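Local structure of UDP-N-acetylglucosamine 3-dehydrogenase (Acidithiobacillus ferrooxidans, 7BVJ) at residues 41-45 and 46-50; 72-75 and 76-80; 146-150 and 151-155; 157-160 and 161-165; 302-305 and 306-310. The protein catalyses the NAD(+)-dependent oxidation of UDP-N-acetylglucosamine at the glucosamine 3-position to a ketone, a step in making the diamino sugar of some lipid A. All coordinates share one frame; numbering follows the deposited sequence.

Contact 1. Residues 41-45 and 46-50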
loop_
_atom_site.group_PDB
_atom_site.type_symbol
_atom_site.label_atom_id
_atom_site.label_comp_id
_atom_site.label_asym_id
_atom_site.label_seq_id
_atom_site.Cartn_x
_atom_site.Cartn_y
_atom_site.Cartn_z
ATOM N N GLU A 41 -26.198 -4.813 4.042
ATOM C CA GLU A 41 -26.373 -3.892 2.920
ATOM C C GLU A 41 -25.355 -4.163 1.810
ATOM O O GLU A 41 -25.687 -4.065 0.620
ATOM C CB GLU A 41 -26.297 -2.441 3.385
ATOM C CG GLU A 41 -24.920 -1.984 3.793
ATOM C CD GLU A 41 -24.931 -0.710 4.617
ATOM O OE1 GLU A 41 -26.029 -0.189 4.919
ATOM O OE2 GLU A 41 -23.830 -0.245 4.982
ATOM N N VAL A 42 -24.113 -4.513 2.171
ATOM C CA VAL A 42 -23.118 -4.818 1.142
ATOM C C VAL A 42 -23.554 -6.037 0.333
ATOM O O VAL A 42 -23.492 -6.038 -0.906
ATOM C CB VAL A 42 -21.725 -5.015 1.775
ATOM C CG1 VAL A 42 -20.733 -5.483 0.747
ATOM C CG2 VAL A 42 -21.232 -3.709 2.400
ATOM N N ALA A 43 -24.029 -7.076 1.020
ATOM C CA ALA A 43 -24.508 -8.271 0.333
ATOM C C ALA A 43 -25.711 -7.957 -0.553
ATOM O O ALA A 43 -25.784 -8.427 -1.690
ATOM C CB ALA A 43 -24.848 -9.352 1.348
ATOM N N ALA A 44 -26.661 -7.160 -0.058
ATOM C CA ALA A 44 -27.805 -6.768 -0.878
ATOM C C ALA A 44 -27.357 -6.041 -2.137
ATOM O O ALA A 44 -27.907 -6.255 -3.220
ATOM C CB ALA A 44 -28.745 -5.881 -0.062
ATOM N N GLU A 45 -26.359 -5.176 -2.014
ATOM C CA GLU A 45 -25.939 -4.385 -3.160
ATOM C C GLU A 45 -25.179 -5.240 -4.173
ATOM O O GLU A 45 -25.315 -5.042 -5.389
ATOM C CB GLU A 45 -25.113 -3.204 -2.660
ATOM C CG GLU A 45 -24.280 -2.472 -3.698
ATOM C CD GLU A 45 -23.210 -1.618 -3.038
ATOM O OE1 GLU A 45 -23.537 -0.928 -2.056
ATOM O OE2 GLU A 45 -22.043 -1.652 -3.489
ATOM N N LEU A 46 -24.403 -6.218 -3.705
ATOM C CA LEU A 46 -23.626 -7.044 -4.618
ATOM C C LEU A 46 -24.280 -8.378 -4.929
ATOM O O LEU A 46 -23.739 -9.138 -5.738
ATOM C CB LEU A 46 -22.225 -7.280 -4.053
ATOM C CG LEU A 46 -21.427 -6.000 -3.817
ATOM C CD1 LEU A 46 -20.054 -6.319 -3.298
ATOM C CD2 LEU A 46 -21.332 -5.234 -5.112
ATOM N N ARG A 47 -25.421 -8.679 -4.310
ATOM C CA ARG A 47 -26.153 -9.927 -4.544
ATOM C C ARG A 47 -25.316 -11.142 -4.165
ATOM O O ARG A 47 -25.351 -12.179 -4.826
ATOM C CB ARG A 47 -26.640 -10.029 -5.992
ATOM C CG ARG A 47 -27.527 -8.864 -6.425
ATOM C CD ARG A 47 -27.514 -8.670 -7.938
ATOM N NE ARG A 47 -28.480 -9.528 -8.630
ATOM C CZ ARG A 47 -28.154 -10.524 -9.453
ATOM N NH1 ARG A 47 -26.880 -10.805 -9.692
ATOM N NH2 ARG A 47 -29.106 -11.245 -10.035
ATOM N N CYS A 48 -24.551 -11.012 -3.101
ATOM C CA CYS A 48 -23.853 -12.118 -2.468
ATOM C C CYS A 48 -24.477 -12.374 -1.104
ATOM O O CYS A 48 -25.441 -11.715 -0.718
ATOM C CB CYS A 48 -22.363 -11.799 -2.358
ATOM S SG CYS A 48 -22.022 -10.375 -1.308
ATOM N N ARG A 49 -23.905 -13.323 -0.367
ATOM C CA ARG A 49 -24.361 -13.627 0.984
ATOM C C ARG A 49 -23.792 -12.631 1.988
ATOM O O ARG A 49 -22.714 -12.072 1.794
ATOM C CB ARG A 49 -23.927 -15.036 1.396
ATOM C CG ARG A 49 -25.044 -16.073 1.435
ATOM C CD ARG A 49 -24.524 -17.452 1.854
ATOM N NE ARG A 49 -24.691 -17.700 3.286
ATOM C CZ ARG A 49 -24.393 -18.850 3.887
ATOM N NH1 ARG A 49 -23.890 -19.854 3.183
ATOM N NH2 ARG A 49 -24.574 -18.988 5.195
ATOM N N ALA A 50 -24.529 -12.413 3.071
ATOM C CA ALA A 50 -23.981 -11.840 4.291
ATOM C C ALA A 50 -23.842 -12.983 5.285
ATOM O O ALA A 50 -24.848 -13.571 5.695
ATOM C CB ALA A 50 -24.877 -10.732 4.847
#

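Contact 2. Residues 72-75 and 76-80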
loop_
_atom_site.group_PDB
_atom_site.type_symbol
_atom_site.label_atom_id
_atom_site.label_comp_id
_atom_site.label_asym_id
_atom_site.label_seq_id
_atom_site.Cartn_x
_atom_site.Cartn_y
_atom_site.Cartn_z
ATOM N N THR A 72 -6.585 -5.599 14.245
ATOM C CA THR A 72 -7.279 -6.883 14.129
ATOM C C THR A 72 -6.728 -7.785 13.028
ATOM O O THR A 72 -7.171 -8.946 12.923
ATOM C CB THR A 72 -8.765 -6.655 13.856
ATOM O OG1 THR A 72 -8.925 -6.185 12.511
ATOM C CG2 THR A 72 -9.336 -5.630 14.839
ATOM N N HIS A 73 -5.794 -7.274 12.205
ATOM C CA HIS A 73 -5.303 -8.030 11.050
ATOM C C HIS A 73 -4.742 -9.371 11.471
ATOM O O HIS A 73 -5.009 -10.391 10.830
ATOM C CB HIS A 73 -4.213 -7.257 10.308
ATOM C CG HIS A 73 -4.724 -6.150 9.448
ATOM N ND1 HIS A 73 -3.884 -5.317 8.734
ATOM C CD2 HIS A 73 -5.983 -5.729 9.188
ATOM C CE1 HIS A 73 -4.608 -4.427 8.079
ATOM N NE2 HIS A 73 -5.883 -4.650 8.342
ATOM N N PHE A 74 -3.924 -9.383 12.529
ATOM C CA PHE A 74 -3.292 -10.627 12.954
ATOM C C PHE A 74 -4.328 -11.685 13.332
ATOM O O PHE A 74 -4.292 -12.809 12.828
ATOM C CB PHE A 74 -2.340 -10.382 14.126
ATOM C CG PHE A 74 -1.732 -11.645 14.651
ATOM C CD1 PHE A 74 -0.724 -12.296 13.936
ATOM C CD2 PHE A 74 -2.200 -12.219 15.828
ATOM C CE1 PHE A 74 -0.172 -13.486 14.396
ATOM C CE2 PHE A 74 -1.657 -13.398 16.289
ATOM C CZ PHE A 74 -0.639 -14.038 15.565
ATOM N N ALA A 75 -5.240 -11.358 14.243
ATOM C CA ALA A 75 -6.200 -12.364 14.696
ATOM C C ALA A 75 -7.048 -12.870 13.535
ATOM O O ALA A 75 -7.277 -14.085 13.401
ATOM C CB ALA A 75 -7.082 -11.787 15.805
ATOM N N VAL A 76 -7.487 -11.960 12.654
ATOM C CA VAL A 76 -8.359 -12.383 11.564
ATOM C C VAL A 76 -7.584 -13.215 10.550
ATOM O O VAL A 76 -8.064 -14.262 10.090
ATOM C CB VAL A 76 -9.034 -11.171 10.898
ATOM C CG1 VAL A 76 -9.749 -11.600 9.617
ATOM C CG2 VAL A 76 -10.008 -10.509 11.856
ATOM N N ALA A 77 -6.388 -12.757 10.166
ATOM C CA ALA A 77 -5.572 -13.507 9.216
ATOM C C ALA A 77 -5.182 -14.857 9.785
ATOM O O ALA A 77 -5.097 -15.846 9.049
ATOM C CB ALA A 77 -4.313 -12.716 8.839
ATOM N N GLU A 78 -4.930 -14.919 11.094
ATOM C CA GLU A 78 -4.652 -16.203 11.724
ATOM C C GLU A 78 -5.824 -17.161 11.534
ATOM O O GLU A 78 -5.633 -18.325 11.154
ATOM C CB GLU A 78 -4.349 -15.998 13.208
ATOM C CG GLU A 78 -3.574 -17.127 13.844
ATOM C CD GLU A 78 -3.425 -16.960 15.345
ATOM O OE1 GLU A 78 -4.299 -16.304 15.979
ATOM O OE2 GLU A 78 -2.434 -17.494 15.885
ATOM N N VAL A 79 -7.054 -16.689 11.792
ATOM C CA VAL A 79 -8.208 -17.578 11.616
ATOM C C VAL A 79 -8.358 -17.973 10.147
ATOM O O VAL A 79 -8.659 -19.130 9.823
ATOM C CB VAL A 79 -9.496 -16.935 12.166
ATOM C CG1 VAL A 79 -10.703 -17.840 11.885
ATOM C CG2 VAL A 79 -9.378 -16.683 13.673
ATOM N N ALA A 80 -8.113 -17.027 9.235
ATOM C CA ALA A 80 -8.315 -17.303 7.820
ATOM C C ALA A 80 -7.289 -18.305 7.305
ATOM O O ALA A 80 -7.632 -19.213 6.540
ATOM C CB ALA A 80 -8.274 -16.007 7.015
HETATM O O HOH W 1 -6.545 -15.416 15.931
#

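Contact 3. Residues 146-150 and 151-155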
loop_
_atom_site.group_PDB
_atom_site.type_symbol
_atom_site.label_atom_id
_atom_site.label_comp_id
_atom_site.label_asym_id
_atom_site.label_seq_id
_atom_site.Cartn_x
_atom_site.Cartn_y
_atom_site.Cartn_z
ATOM N N ALA A 146 -2.701 15.192 2.702
ATOM C CA ALA A 146 -4.139 15.004 2.654
ATOM C C ALA A 146 -4.850 16.099 3.444
ATOM O O ALA A 146 -4.388 16.482 4.523
ATOM C CB ALA A 146 -4.524 13.634 3.218
ATOM N N PRO A 147 -5.946 16.642 2.924
ATOM C CA PRO A 147 -6.692 17.649 3.682
ATOM C C PRO A 147 -7.302 17.055 4.941
ATOM O O PRO A 147 -7.637 15.868 5.006
ATOM C CB PRO A 147 -7.779 18.096 2.699
ATOM C CG PRO A 147 -7.992 16.907 1.827
ATOM C CD PRO A 147 -6.627 16.279 1.668
ATOM N N PHE A 148 -7.446 17.897 5.955
ATOM C CA PHE A 148 -8.056 17.449 7.199
ATOM C C PHE A 148 -9.549 17.214 6.989
ATOM O O PHE A 148 -10.266 18.104 6.521
ATOM C CB PHE A 148 -7.812 18.467 8.307
ATOM C CG PHE A 148 -7.872 17.871 9.670
ATOM C CD1 PHE A 148 -6.901 16.977 10.087
ATOM C CD2 PHE A 148 -8.916 18.167 10.521
ATOM C CE1 PHE A 148 -6.954 16.405 11.348
ATOM C CE2 PHE A 148 -8.981 17.602 11.781
ATOM C CZ PHE A 148 -8.001 16.719 12.194
ATOM N N LYS A 149 -10.005 16.007 7.292
ATOM C CA LYS A 149 -11.392 15.594 7.156
ATOM C C LYS A 149 -11.913 15.129 8.510
ATOM O O LYS A 149 -11.123 14.869 9.426
ATOM C CB LYS A 149 -11.543 14.460 6.128
ATOM C CG LYS A 149 -10.801 14.651 4.830
ATOM C CD LYS A 149 -10.084 13.371 4.441
ATOM C CE LYS A 149 -9.014 13.629 3.386
ATOM N NZ LYS A 149 -7.940 12.595 3.430
ATOM N N PRO A 150 -13.238 15.007 8.675
ATOM C CA PRO A 150 -13.764 14.601 9.991
ATOM C C PRO A 150 -13.093 13.368 10.564
ATOM O O PRO A 150 -12.958 13.255 11.789
ATOM C CB PRO A 150 -15.254 14.367 9.704
ATOM C CG PRO A 150 -15.565 15.343 8.636
ATOM C CD PRO A 150 -14.335 15.351 7.745
ATOM N N ARG A 151 -12.616 12.464 9.716
ATOM C CA ARG A 151 -11.999 11.225 10.167
ATOM C C ARG A 151 -10.481 11.314 10.305
ATOM O O ARG A 151 -9.857 10.329 10.713
ATOM C CB ARG A 151 -12.359 10.089 9.200
ATOM C CG ARG A 151 -13.824 9.665 9.223
ATOM C CD ARG A 151 -14.725 10.590 8.387
ATOM N NE ARG A 151 -16.097 10.081 8.296
ATOM C CZ ARG A 151 -17.110 10.729 7.728
ATOM N NH1 ARG A 151 -16.924 11.927 7.193
ATOM N NH2 ARG A 151 -18.315 10.178 7.697
ATOM N N SER A 152 -9.873 12.466 9.993
ATOM C CA SER A 152 -8.418 12.527 9.875
ATOM C C SER A 152 -7.705 12.211 11.184
ATOM O O SER A 152 -6.536 11.810 11.163
ATOM C CB SER A 152 -7.988 13.900 9.374
ATOM O OG SER A 152 -8.271 14.057 7.997
ATOM N N LEU A 153 -8.379 12.373 12.320
ATOM C CA LEU A 153 -7.746 12.068 13.594
ATOM C C LEU A 153 -7.379 10.601 13.716
ATOM O O LEU A 153 -6.532 10.252 14.538
ATOM C CB LEU A 153 -8.664 12.489 14.747
ATOM C CG LEU A 153 -8.668 14.002 14.990
ATOM C CD1 LEU A 153 -9.254 14.362 16.366
ATOM C CD2 LEU A 153 -7.265 14.571 14.825
ATOM N N ASP A 154 -7.984 9.731 12.915
ATOM C CA ASP A 154 -7.621 8.325 12.897
ATOM C C ASP A 154 -6.695 7.977 11.735
ATOM O O ASP A 154 -6.546 6.797 11.406
ATOM C CB ASP A 154 -8.883 7.464 12.860
ATOM C CG ASP A 154 -9.763 7.684 14.077
ATOM O OD1 ASP A 154 -10.893 8.200 13.922
ATOM O OD2 ASP A 154 -9.314 7.359 15.195
ATOM N N ILE A 155 -6.080 8.976 11.106
ATOM C CA ILE A 155 -5.104 8.765 10.038
ATOM C C ILE A 155 -3.722 8.836 10.668
ATOM O O ILE A 155 -3.278 9.919 11.080
ATOM C CB ILE A 155 -5.234 9.806 8.921
ATOM C CG1 ILE A 155 -6.532 9.637 8.146
ATOM C CG2 ILE A 155 -4.043 9.722 7.982
ATOM C CD1 ILE A 155 -6.798 10.766 7.184
HETATM O O HOH W 2 -6.466 13.800 6.212
#

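Contact 4. Residues 157-160 and 161-165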
loop_
_atom_site.group_PDB
_atom_site.type_symbol
_atom_site.label_atom_id
_atom_site.label_comp_id
_atom_site.label_asym_id
_atom_site.label_seq_id
_atom_site.Cartn_x
_atom_site.Cartn_y
_atom_site.Cartn_z
ATOM N N VAL A 157 -0.151 9.348 10.356
ATOM C CA VAL A 157 0.599 10.050 9.317
ATOM C C VAL A 157 1.713 9.177 8.731
ATOM O O VAL A 157 1.989 9.238 7.533
ATOM C CB VAL A 157 1.104 11.384 9.909
ATOM C CG1 VAL A 157 2.355 11.882 9.267
ATOM C CG2 VAL A 157 -0.020 12.429 9.792
ATOM N N ILE A 158 2.338 8.332 9.545
ATOM C CA ILE A 158 3.378 7.432 9.060
ATOM C C ILE A 158 2.788 6.129 8.527
ATOM O O ILE A 158 3.070 5.734 7.390
ATOM C CB ILE A 158 4.400 7.161 10.182
ATOM C CG1 ILE A 158 4.892 8.477 10.779
ATOM C CG2 ILE A 158 5.575 6.363 9.642
ATOM C CD1 ILE A 158 5.510 9.391 9.722
ATOM N N MET A 159 1.957 5.452 9.339
ATOM C CA MET A 159 1.468 4.111 9.015
ATOM C C MET A 159 0.372 4.103 7.952
ATOM O O MET A 159 0.174 3.075 7.292
ATOM C CB MET A 159 0.954 3.407 10.279
ATOM C CG MET A 159 1.961 3.306 11.434
ATOM S SD MET A 159 3.521 2.454 11.079
ATOM C CE MET A 159 2.905 1.099 10.092
ATOM N N ASP A 160 -0.345 5.211 7.764
ATOM C CA ASP A 160 -1.409 5.263 6.772
ATOM C C ASP A 160 -1.095 6.125 5.555
ATOM O O ASP A 160 -1.793 5.992 4.549
ATOM C CB ASP A 160 -2.714 5.776 7.410
ATOM C CG ASP A 160 -3.158 4.934 8.601
ATOM O OD1 ASP A 160 -3.144 3.685 8.500
ATOM O OD2 ASP A 160 -3.501 5.524 9.649
ATOM N N LEU A 161 -0.115 7.035 5.631
ATOM C CA LEU A 161 0.265 7.866 4.493
ATOM C C LEU A 161 1.691 7.591 4.040
ATOM O O LEU A 161 1.905 7.170 2.897
ATOM C CB LEU A 161 0.126 9.356 4.836
ATOM C CG LEU A 161 -1.212 9.938 5.271
ATOM C CD1 LEU A 161 -1.034 11.403 5.601
ATOM C CD2 LEU A 161 -2.246 9.758 4.163
ATOM N N MET A 162 2.671 7.775 4.924
ATOM C CA MET A 162 4.060 7.740 4.488
ATOM C C MET A 162 4.473 6.345 4.058
ATOM O O MET A 162 5.372 6.191 3.217
ATOM C CB MET A 162 4.985 8.238 5.595
ATOM C CG MET A 162 6.332 8.672 5.052
ATOM S SD MET A 162 7.563 8.964 6.307
ATOM C CE MET A 162 7.139 10.630 6.861
ATOM N N ILE A 163 3.804 5.328 4.598
ATOM C CA ILE A 163 4.178 3.947 4.324
ATOM C C ILE A 163 4.116 3.640 2.835
ATOM O O ILE A 163 4.850 2.770 2.352
ATOM C CB ILE A 163 3.277 3.000 5.137
ATOM C CG1 ILE A 163 3.869 1.592 5.176
ATOM C CG2 ILE A 163 1.877 2.989 4.556
ATOM C CD1 ILE A 163 3.336 0.748 6.278
ATOM N N HIS A 164 3.288 4.373 2.077
ATOM C CA HIS A 164 3.259 4.210 0.619
ATOM C C HIS A 164 4.618 4.491 0.007
ATOM O O HIS A 164 5.164 3.676 -0.756
ATOM C CB HIS A 164 2.229 5.150 -0.008
ATOM C CG HIS A 164 0.809 4.770 0.277
ATOM N ND1 HIS A 164 0.295 3.531 -0.040
ATOM C CD2 HIS A 164 -0.204 5.464 0.851
ATOM C CE1 HIS A 164 -0.975 3.480 0.319
ATOM N NE2 HIS A 164 -1.301 4.637 0.865
ATOM N N ASP A 165 5.176 5.658 0.319
ATOM C CA ASP A 165 6.431 6.056 -0.294
ATOM C C ASP A 165 7.619 5.365 0.352
ATOM O O ASP A 165 8.611 5.096 -0.332
ATOM C CB ASP A 165 6.548 7.574 -0.243
ATOM C CG ASP A 165 5.342 8.246 -0.879
ATOM O OD1 ASP A 165 5.035 7.898 -2.037
ATOM O OD2 ASP A 165 4.678 9.076 -0.212
#

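Contact 5. Residues 302-305 and 306-310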
loop_
_atom_site.group_PDB
_atom_site.type_symbol
_atom_site.label_atom_id
_atom_site.label_comp_id
_atom_site.label_asym_id
_atom_site.label_seq_id
_atom_site.Cartn_x
_atom_site.Cartn_y
_atom_site.Cartn_z
ATOM N N GLN A 302 10.299 2.296 12.471
ATOM C CA GLN A 302 11.487 3.114 12.749
ATOM C C GLN A 302 11.189 4.601 12.582
ATOM O O GLN A 302 11.526 5.426 13.450
ATOM C CB GLN A 302 12.634 2.694 11.846
ATOM C CG GLN A 302 13.619 1.753 12.523
ATOM C CD GLN A 302 14.981 1.756 11.835
ATOM O OE1 GLN A 302 15.946 2.324 12.355
ATOM N NE2 GLN A 302 15.061 1.128 10.655
ATOM N N VAL A 303 10.530 4.961 11.478
ATOM C CA VAL A 303 10.187 6.363 11.266
ATOM C C VAL A 303 9.304 6.873 12.404
ATOM O O VAL A 303 9.536 7.950 12.951
ATOM C CB VAL A 303 9.511 6.571 9.899
ATOM C CG1 VAL A 303 8.962 8.001 9.825
ATOM C CG2 VAL A 303 10.517 6.333 8.739
ATOM N N ARG A 304 8.259 6.118 12.754
ATOM C CA ARG A 304 7.320 6.593 13.763
ATOM C C ARG A 304 7.997 6.763 15.117
ATOM O O ARG A 304 7.710 7.717 15.841
ATOM C CB ARG A 304 6.139 5.636 13.880
ATOM C CG ARG A 304 5.067 6.149 14.802
ATOM C CD ARG A 304 3.788 5.366 14.631
ATOM N NE ARG A 304 3.862 4.057 15.261
ATOM C CZ ARG A 304 2.839 3.209 15.305
ATOM N NH1 ARG A 304 1.674 3.543 14.758
ATOM N NH2 ARG A 304 2.971 2.036 15.902
ATOM N N VAL A 305 8.885 5.840 15.483
ATOM C CA VAL A 305 9.602 5.979 16.737
ATOM C C VAL A 305 10.434 7.248 16.714
ATOM O O VAL A 305 10.476 8.003 17.696
ATOM C CB VAL A 305 10.469 4.733 16.999
ATOM C CG1 VAL A 305 11.621 5.067 17.933
ATOM C CG2 VAL A 305 9.629 3.591 17.560
ATOM N N ALA A 306 11.092 7.518 15.583
ATOM C CA ALA A 306 11.875 8.743 15.462
ATOM C C ALA A 306 10.989 9.976 15.586
ATOM O O ALA A 306 11.379 10.975 16.199
ATOM C CB ALA A 306 12.623 8.753 14.128
ATOM N N VAL A 307 9.798 9.926 14.991
ATOM C CA VAL A 307 8.896 11.076 15.015
ATOM C C VAL A 307 8.426 11.341 16.438
ATOM O O VAL A 307 8.485 12.474 16.933
ATOM C CB VAL A 307 7.700 10.852 14.070
ATOM C CG1 VAL A 307 6.641 11.892 14.334
ATOM C CG2 VAL A 307 8.129 10.867 12.572
ATOM N N GLU A 308 7.958 10.291 17.117
ATOM C CA GLU A 308 7.524 10.451 18.500
ATOM C C GLU A 308 8.679 10.884 19.400
ATOM O O GLU A 308 8.458 11.577 20.398
ATOM C CB GLU A 308 6.869 9.156 19.002
ATOM C CG GLU A 308 5.761 8.643 18.037
ATOM C CD GLU A 308 4.618 7.874 18.708
ATOM O OE1 GLU A 308 4.230 6.795 18.193
ATOM O OE2 GLU A 308 4.090 8.363 19.736
ATOM N N ALA A 309 9.918 10.507 19.065
ATOM C CA ALA A 309 11.047 10.979 19.865
ATOM C C ALA A 309 11.281 12.471 19.653
ATOM O O ALA A 309 11.490 13.215 20.616
ATOM C CB ALA A 309 12.309 10.181 19.542
ATOM N N PHE A 310 11.253 12.926 18.394
ATOM C CA PHE A 310 11.328 14.364 18.126
ATOM C C PHE A 310 10.265 15.130 18.907
ATOM O O PHE A 310 10.552 16.163 19.522
ATOM C CB PHE A 310 11.162 14.635 16.629
ATOM C CG PHE A 310 11.468 16.057 16.214
ATOM C CD1 PHE A 310 10.451 16.915 15.849
ATOM C CD2 PHE A 310 12.777 16.510 16.120
ATOM C CE1 PHE A 310 10.719 18.222 15.451
ATOM C CE2 PHE A 310 13.045 17.804 15.709
ATOM C CZ PHE A 310 12.017 18.660 15.381
#

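Contact 1. Residues 41-45 and 46-50
The methyl group of A43 lies under the returning chain: its CB meets A50 CB at 3.8 Å, the backbone O of R49 at 3.5 Å and C48 SG at 4.0 Å. A small side chain suits this spot, because the chain folds back across the last turn of the helix here. C48 holds its SG between its own backbone N and carbonyl carbon (chi1 63°), which carries the sulfur to within 3.6 Å of A43 CA. The carbonyl O of A43 gathers the turn. It accepts the amide of C48 at 3.2 Å, a bond spanning five residues, and, weakly, that of R47 at 2.7 Å with a strongly bent N-H. R47 has positive phi, unusual for a residue with a side chain, and this left-handed residue turns the chain out of the helix. One step earlier the helix is regular: L46 N donates to V42 O at 2.9 Å. L46 and V42 run side by side, L46 CD1 reaching V42 CG1 at 4.2 Å, while L46 also packs on A19, Q20 and L28. E45 stands beside L46 with its chain extended, its carboxylate paired with R16 and bonded to Q20, which suits an acid at the exposed end of the helix. The bond from C48 N back to A43 O across a residue of positive phi recalls a Schellman motif, though its second bond is not made; here it turns helix 36-46 into strand 49-50 of a Rossmann beta-alpha-beta unit, in the NAD-binding domain.

Contact 2. Residues 72-75 and 76-80
F74 and E78, one helical turn apart, meet through side chains. F74 CZ lies 3.9 Å from E78 OE2, and the ring and carboxylate planes stand 44° apart. Both side chains carry CG anti to the backbone N (176° and -159°), which swings them out on the same flank of the helix. The aliphatic part of E78 also covers backbone, its CB 3.2 Å from F74 O. Replacing E78 by an alanine is likely to leave F74 CZ and CE2 without their neighbour on this side. Backbone bonds of a regular alpha-helix are the second kind: V76 N to T72 O, A77 N to H73 O, E78 N to F74 O and V79 N to A75 O, all 2.8 to 3.1 Å. A water also donates to A75 O, its link to E78 OE1 too short to be trusted. In this Rossmann beta-alpha-beta unit the V76 side chain lies about 4 Å from the bound NAD; V76 and the small A77 lie on I66 of strand 63-66, A77 also on I89 of strand 86-90. F74 packs on E99, A102 and L103 of helix 97-110, E78 on its M106, and V79 on D55 and L58 of helix 54-59.

Contact 3. Residues 146-150 and 151-155
The type I beta turn from K149 to S152 is closed by a reciprocal pair of bonds between its ends. S152 N donates to K149 O at 2.8 Å, approaching from above the carbonyl plane, 51° out of it. In return S152 OG accepts K149 N at 2.7 Å along a nearly straight line (171°). Serine suits this corner because its hydroxyl is short enough to turn back on the backbone: with chi1 at -74° the OG sits beside its own N, facing the start of the turn. A water joins in, donating to P147 O at 2.7 Å and bonded to S152 OG at 2.6 Å, so the hydroxyl of this buried residue has two partners. P150 favours the second position of the turn, since its ring restricts phi to values that suit that position. F148 lies against S152 and L153. S152 CB lies over one face of its ring, 3.3 Å from CD1, while L153 CD2 comes to the ring edge, in plane, at 3.5 Å from CZ. After the turn the chain coils tightly, with D154 N bonded to R151 O and I155 N to S152 O. This is a compact turn with a 3-10 element, joining strand 139-147 of the mixed sheet to helix 157-173 in the C-terminal domain of the Gfo/Idh/MocA fold.

Contact 4. Residues 157-160 and 161-165
M162 begins with its CB over the carbonyl O of I158, 3.6 Å away, and V157 O lies close to the same carbon. Beyond it the chain runs out with CG anti to the backbone N (chi1 -160°), then bends at chi3. SD passes I158 CD1 at 4.0 Å, and the terminal CE presses on that methyl at 3.5 Å. M162 and I158 run alongside each other in the same direction; a flexible, unbranched thioether suits this place because it must also fit A195, A197, L209 and A211 of the sheet beneath. A second pair, M159 and I163, crosses at an angle, with M159 CE 3.9 Å from I163 CD1. I163 CG2 sits between its own N and carbonyl carbon and reaches M159 O at 3.2 Å. The backbone beneath is wider than in an ordinary alpha-helix: M162 N donates to V157 O at 3.1 Å and, weakly, I163 N to I158 O at 2.9 Å, both bonds spanning five residues. D160 is polar where its neighbours are not, and its carboxylate accepts the backbone N of D156. Its carbonyl O receives K91 NZ. K91 and H164, whose side chains also touch, have been suggested as candidates for the catalytic base that takes the 3''-OH proton. The pi-type turn lies in the first part of helix 157-173, which lies beside helix 290-312 on the mixed sheet, and its place is consistent with H164 lying at the active site of this Gfo/Idh/MocA enzyme.

Contact 5. Residues 302-305 and 306-310
V303 and V307 meet on the inner face of an alpha-helix, the long terminal helix 290-312, which covers the mixed sheet of the C-terminal domain. Here packing is tight. V303 CG1 touches V307 CG2 at 4.1 Å, and that CG2, anti to its own carbonyl carbon, bends over V303 O at 3.3 Å. Branched valines suit a buried face, since they fill the space close to the backbone: V303 also rests on I158, M162 and L166 of helix 157-173, V307 on A182 and A195 of the sheet. A306 beside them, with only a methyl, allows A182 to come close. The outer side is looser. Q302, V305 and A309 are exposed, and across the contact V305 and A309 meet mainly through backbone, A309 N donating to V305 O at 2.9 Å. R304 and E308 form the margin between the two sides. They run alongside each other, yet E308 OE1 lies 4.0 Å from R304 NE, well out of the guanidinium plane, so any attraction is probably one of charge alone. R304 NH1 makes a salt bridge with D156. A leucine in place of R304 would probably leave D156 without that charge and E308 facing a merely apolar neighbour. Beneath the pair one backbone bond is almost linear, E308 N to R304 O (177°). The carboxylate meets the aliphatic stem of R304 and not its charged end: OE1 lies 3.6 Å from R304 CG, with the guanidinium and carboxylate planes 85° apart.

In the fold
Along the chain the five contacts come in series. Contacts 1 and 2 belong to the NAD-binding Rossmann domain, in two beta-alpha-beta units of its parallel sheet; their centres are 23 Å apart and the contacts do not touch. Contacts 3 and 4 follow in the C-terminal domain, where strand 139-147 leads through a turn to helix 157-173; their centres lie 13 Å apart, I155 packing on L161. Contact 5, on the last helix, is likewise 13 Å from contact 4, I158 meeting V303, but 42 Å from contact 1, across the centre of the chain. Contact 4, nearest that centre, touches contacts 3 and 5, its D160 side chain about 8 Å from the bound NAD.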